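Local coordinates for KLLA0B12012p (Kluyveromyces lactis, PDB 6Y3P), which interacts with the mRNA decapping enzyme Dcp2 and probably binds ATP through its C-terminal ATP-grasp domain, of the tubulin-tyrosine ligase family, which forms this chain, at residues H91-V94 with E99-L102; E199-P204 with Q340-E345. One frame throughout, in Å; residues are numbered along the deposited sequence.

Both contacts belong to the ATP-grasp domain of the tubulin-tyrosine ligase family, and their centres lie about 16 Å apart. Contact 1 is local: the end of helix 83-95 is met by the chain that follows it, on the flank of helix 290-313. Contact 2 is long-range, joining strand 194-200 of one antiparallel sheet to strand 341-347 of another. The two do not touch, but their nearest atoms come within about 5 Å. The connection from contact 1 toward strand 109-113 links them, since Arg104, just past Leu102, gives its carbonyl oxygen to Lys342. ATP-grasp enzymes bind their nucleotide between two antiparallel sheets, probably the pair that contact 2 joins here.

Contact 1 (H91-V94 with E99-L102); sequences HSYV and ESIL
Tyr93 and Val94, near the C-terminal end of helix 83-95 in the ATP-grasp domain, are met by Ser100 and Leu102 as the chain doubles back beside the helix. The phenol ring turns an edge to the serine: Tyr93 CE2 is 3.6 Å from Ser100 OG, which lies near the ring plane. Leu102 comes to the same ring obliquely, its CD1 4.2 Å from Tyr93 CD2. With CG anti to the backbone N (chi1 173°), the ring is carried alongside Ser100 and its hydroxyl to Glu306. Beside it, Val94 and Leu102 cross at about a right angle, with Val94 CG1 4.0 Å from Leu102 CB. A branched valine suits this place, since it offers the apolar CG1 methyl to the base of the leucine side chain.

The polar ends share one outside partner, Glu306 on helix 290-313: its OE1 is hydrogen-bonded to both the Tyr93 hydroxyl and Ser100 OG. Two hydroxyls on one carboxylate oxygen fasten helix and loop to the same third element, and Leu102 also packs against Glu306. Serine's short side chain lets OG sit at the ring edge while staying near Glu306 and its own backbone. As in an ST turn, Ser100 OG also accepts a weak bond from Leu102 N, 3.5 Å away with an N-H...O angle of 151°.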
loop_
_atom_site.group_PDB
_atom_site.type_symbol
_atom_site.label_atom_id
_atom_site.label_comp_id
_atom_site.label_asym_id
_atom_site.label_seq_id
_atom_site.Cartn_x
_atom_site.Cartn_y
_atom_site.Cartn_z
ATOM N N HIS A 91 -12.220 0.982 -9.761
ATOM C CA HIS A 91 -13.156 0.704 -10.858
ATOM C C HIS A 91 -14.275 1.715 -10.946
ATOM O O HIS A 91 -14.556 2.203 -12.047
ATOM C CB HIS A 91 -13.765 -0.701 -10.766
ATOM C CG HIS A 91 -12.776 -1.820 -10.779
ATOM N ND1 HIS A 91 -11.552 -1.707 -11.426
ATOM C CD2 HIS A 91 -12.869 -3.055 -10.224
ATOM C CE1 HIS A 91 -10.930 -2.860 -11.221
ATOM N NE2 HIS A 91 -11.685 -3.710 -10.511
ATOM N N SER A 92 -14.909 2.049 -9.798
ATOM C CA SER A 92 -16.034 2.984 -9.804
ATOM C C SER A 92 -15.620 4.417 -10.082
ATOM O O SER A 92 -16.426 5.194 -10.587
ATOM C CB SER A 92 -16.862 2.878 -8.526
ATOM O OG SER A 92 -16.061 3.066 -7.375
ATOM N N TYR A 93 -14.367 4.769 -9.780
ATOM C CA TYR A 93 -13.846 6.107 -10.027
ATOM C C TYR A 93 -13.405 6.332 -11.492
ATOM O O TYR A 93 -13.625 7.419 -12.015
ATOM C CB TYR A 93 -12.686 6.359 -9.071
ATOM C CG TYR A 93 -11.920 7.641 -9.296
ATOM C CD1 TYR A 93 -12.429 8.865 -8.869
ATOM C CD2 TYR A 93 -10.652 7.622 -9.859
ATOM C CE1 TYR A 93 -11.697 10.041 -9.015
ATOM C CE2 TYR A 93 -9.910 8.792 -10.010
ATOM C CZ TYR A 93 -10.435 10.000 -9.586
ATOM O OH TYR A 93 -9.691 11.144 -9.728
ATOM N N VAL A 94 -12.734 5.345 -12.117
ATOM C CA VAL A 94 -12.216 5.454 -13.488
ATOM C C VAL A 94 -13.344 5.520 -14.533
ATOM O O VAL A 94 -13.116 6.022 -15.647
ATOM C CB VAL A 94 -11.139 4.389 -13.861
ATOM C CG1 VAL A 94 -9.827 4.627 -13.107
ATOM C CG2 VAL A 94 -11.647 2.962 -13.663
ATOM N N GLU A 99 -9.253 9.828 -18.097
ATOM C CA GLU A 99 -7.868 10.308 -18.250
ATOM C C GLU A 99 -6.935 9.973 -17.074
ATOM O O GLU A 99 -5.716 10.084 -17.234
ATOM C CB GLU A 99 -7.797 11.818 -18.592
ATOM C CG GLU A 99 -8.608 12.772 -17.725
ATOM C CD GLU A 99 -8.784 14.149 -18.345
ATOM O OE1 GLU A 99 -9.246 14.229 -19.509
ATOM O OE2 GLU A 99 -8.463 15.153 -17.669
ATOM N N SER A 100 -7.503 9.525 -15.936
ATOM C CA SER A 100 -6.811 9.168 -14.702
ATOM C C SER A 100 -5.694 8.128 -14.900
ATOM O O SER A 100 -5.859 7.163 -15.668
ATOM C CB SER A 100 -7.821 8.703 -13.650
ATOM O OG SER A 100 -7.264 8.416 -12.375
ATOM N N ILE A 101 -4.551 8.350 -14.202
ATOM C CA ILE A 101 -3.371 7.458 -14.197
ATOM C C ILE A 101 -3.779 6.071 -13.671
ATOM O O ILE A 101 -3.236 5.066 -14.121
ATOM C CB ILE A 101 -2.172 8.089 -13.403
ATOM C CG1 ILE A 101 -0.862 7.301 -13.618
ATOM C CG2 ILE A 101 -2.496 8.279 -11.907
ATOM C CD1 ILE A 101 0.386 7.978 -13.281
ATOM N N LEU A 102 -4.801 6.026 -12.793
ATOM C CA LEU A 102 -5.332 4.799 -12.190
ATOM C C LEU A 102 -5.889 3.770 -13.203
ATOM O O LEU A 102 -6.013 2.599 -12.855
ATOM C CB LEU A 102 -6.375 5.138 -11.104
ATOM C CG LEU A 102 -5.807 5.800 -9.822
ATOM C CD1 LEU A 102 -6.892 5.970 -8.776
ATOM C CD2 LEU A 102 -4.639 4.993 -9.237
#

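Contact 2 (E199-P204 with Q340-E345)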
loop_
_atom_site.group_PDB
_atom_site.type_symbol
_atom_site.label_atom_id
_atom_site.label_comp_id
_atom_site.label_asym_id
_atom_site.label_seq_id
_atom_site.Cartn_x
_atom_site.Cartn_y
_atom_site.Cartn_z
ATOM N N GLU A 199 -4.113 -9.341 -12.058
ATOM C CA GLU A 199 -3.330 -8.872 -13.193
ATOM C C GLU A 199 -1.866 -9.163 -12.896
ATOM O O GLU A 199 -1.389 -8.943 -11.778
ATOM C CB GLU A 199 -3.534 -7.387 -13.432
ATOM C CG GLU A 199 -2.853 -6.921 -14.700
ATOM C CD GLU A 199 -3.019 -5.457 -15.034
ATOM O OE1 GLU A 199 -2.282 -4.981 -15.928
ATOM O OE2 GLU A 199 -3.903 -4.799 -14.436
ATOM N N TYR A 200 -1.186 -9.741 -13.869
ATOM C CA TYR A 200 0.201 -10.138 -13.705
ATOM C C TYR A 200 1.141 -9.298 -14.559
ATOM O O TYR A 200 0.896 -9.093 -15.748
ATOM C CB TYR A 200 0.335 -11.657 -13.967
ATOM C CG TYR A 200 1.752 -12.173 -14.081
ATOM C CD1 TYR A 200 2.525 -12.406 -12.944
ATOM C CD2 TYR A 200 2.302 -12.479 -15.318
ATOM C CE1 TYR A 200 3.829 -12.900 -13.046
ATOM C CE2 TYR A 200 3.606 -12.949 -15.433
ATOM C CZ TYR A 200 4.372 -13.150 -14.296
ATOM O OH TYR A 200 5.647 -13.646 -14.435
ATOM N N LEU A 201 2.222 -8.833 -13.948
ATOM C CA LEU A 201 3.278 -8.061 -14.596
ATOM C C LEU A 201 4.382 -9.036 -15.126
ATOM O O LEU A 201 5.273 -9.469 -14.384
ATOM C CB LEU A 201 3.824 -7.038 -13.590
ATOM C CG LEU A 201 4.753 -5.981 -14.165
ATOM C CD1 LEU A 201 4.036 -4.693 -14.306
ATOM C CD2 LEU A 201 5.953 -5.796 -13.276
ATOM N N HIS A 202 4.270 -9.407 -16.415
ATOM C CA HIS A 202 5.165 -10.361 -17.101
ATOM C C HIS A 202 6.526 -9.739 -17.398
ATOM O O HIS A 202 7.527 -10.431 -17.564
ATOM C CB HIS A 202 4.500 -10.849 -18.410
ATOM C CG HIS A 202 4.592 -9.875 -19.556
ATOM N ND1 HIS A 202 3.801 -8.733 -19.603
ATOM C CD2 HIS A 202 5.414 -9.879 -20.634
ATOM C CE1 HIS A 202 4.157 -8.090 -20.713
ATOM N NE2 HIS A 202 5.132 -8.736 -21.358
ATOM N N ASN A 203 6.517 -8.414 -17.399
ATOM C CA ASN A 203 7.466 -7.381 -17.774
ATOM C C ASN A 203 8.228 -6.750 -16.542
ATOM O O ASN A 203 8.355 -5.539 -16.554
ATOM C CB ASN A 203 6.502 -6.285 -18.342
ATOM C CG ASN A 203 7.031 -5.420 -19.429
ATOM O OD1 ASN A 203 7.877 -5.816 -20.235
ATOM N ND2 ASN A 203 6.459 -4.243 -19.531
ATOM N N PRO A 204 8.688 -7.402 -15.453
ATOM C CA PRO A 204 9.310 -6.611 -14.371
ATOM C C PRO A 204 10.639 -5.955 -14.744
ATOM O O PRO A 204 11.358 -6.510 -15.544
ATOM C CB PRO A 204 9.474 -7.642 -13.236
ATOM C CG PRO A 204 9.687 -8.891 -13.931
ATOM C CD PRO A 204 8.730 -8.836 -15.115
ATOM N N GLN A 340 7.228 1.930 -15.740
ATOM C CA GLN A 340 5.830 2.211 -15.420
ATOM C C GLN A 340 5.467 1.570 -14.092
ATOM O O GLN A 340 5.756 0.390 -13.878
ATOM C CB GLN A 340 4.884 1.757 -16.557
ATOM C CG GLN A 340 5.121 2.439 -17.936
ATOM C CD GLN A 340 5.322 3.933 -17.808
ATOM O OE1 GLN A 340 4.394 4.681 -17.505
ATOM N NE2 GLN A 340 6.558 4.397 -17.953
ATOM N N VAL A 341 4.863 2.346 -13.187
ATOM C CA VAL A 341 4.463 1.827 -11.875
ATOM C C VAL A 341 3.062 1.211 -11.910
ATOM O O VAL A 341 2.197 1.627 -12.662
ATOM C CB VAL A 341 4.611 2.826 -10.673
ATOM C CG1 VAL A 341 5.959 3.546 -10.674
ATOM C CG2 VAL A 341 3.461 3.822 -10.611
ATOM N N LYS A 342 2.840 0.249 -11.045
ATOM C CA LYS A 342 1.549 -0.372 -10.932
ATOM C C LYS A 342 1.244 -0.568 -9.488
ATOM O O LYS A 342 2.008 -1.218 -8.790
ATOM C CB LYS A 342 1.433 -1.647 -11.807
ATOM C CG LYS A 342 0.743 -1.305 -13.147
ATOM C CD LYS A 342 1.055 -2.263 -14.294
ATOM C CE LYS A 342 0.334 -1.909 -15.591
ATOM N NZ LYS A 342 -1.155 -2.092 -15.517
ATOM N N LEU A 343 0.184 0.090 -8.999
ATOM C CA LEU A 343 -0.196 -0.072 -7.598
ATOM C C LEU A 343 -0.740 -1.478 -7.368
ATOM O O LEU A 343 -1.624 -1.942 -8.091
ATOM C CB LEU A 343 -1.185 1.005 -7.099
ATOM C CG LEU A 343 -1.599 0.897 -5.623
ATOM C CD1 LEU A 343 -0.427 1.158 -4.683
ATOM C CD2 LEU A 343 -2.753 1.818 -5.324
ATOM N N LEU A 344 -0.184 -2.148 -6.362
ATOM C CA LEU A 344 -0.591 -3.483 -6.014
ATOM C C LEU A 344 -1.498 -3.454 -4.789
ATOM O O LEU A 344 -2.570 -4.054 -4.818
ATOM C CB LEU A 344 0.656 -4.370 -5.798
ATOM C CG LEU A 344 0.419 -5.784 -5.276
ATOM C CD1 LEU A 344 -0.240 -6.694 -6.348
ATOM C CD2 LEU A 344 1.724 -6.386 -4.768
ATOM N N GLU A 345 -1.067 -2.783 -3.705
ATOM C CA GLU A 345 -1.827 -2.737 -2.444
ATOM C C GLU A 345 -1.397 -1.598 -1.544
ATOM O O GLU A 345 -0.325 -0.998 -1.723
ATOM C CB GLU A 345 -1.690 -4.065 -1.670
ATOM C CG GLU A 345 -0.270 -4.348 -1.194
ATOM C CD GLU A 345 0.032 -5.767 -0.753
ATOM O OE1 GLU A 345 -0.929 -6.523 -0.485
ATOM O OE2 GLU A 345 1.232 -6.116 -0.652
#
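Lys342 and Glu199 form a buried salt bridge that spans two strands of different sheets, and the same ammonium also bonds to the carbonyl oxygen of Arg104, its strongest polar partner, which ties in the connection before strand 109-113. Lys342 NZ donates to Glu199 OE1 over 3.1 Å, approaching from above the carboxylate, 35° out of its plane. The grip is one-sided, since Glu199 OE2 stays 4.0 Å from Lys342 NZ. The glutamate chain is extended, with CG anti to the backbone N (chi1 -173°), and it meets the lysine at about a right angle; a bend at the last lysine torsion (chi4 -68°) turns NZ toward the acid. With an alanine here in place of Glu199, the buried ammonium would probably be left with the Arg104 carbonyl but without its counter-charge.

Nearer the lysine's backbone, packing takes over from charge. Leu201 CD1 rests 3.8 Å from Lys342 CD, so the methylenes are used as an apolar surface while the tip remains polar; a long residue with both characters suits the place. The backbones themselves are not paired, with the CA atoms of Leu201 and Lys342 8.7 Å apart. Each strand has its own neighbours: Glu199 bonds through its backbone to Glu108, and Lys342 to Leu334. Past the lysine, Leu344 and Glu345 both face Asp332 in a classic beta bulge. Bridged here by the Glu199-Lys342 pair, strands 194-200 and 341-347 probably belong to the two antiparallel sheets that face each other across the nucleotide in ATP-grasp enzymes.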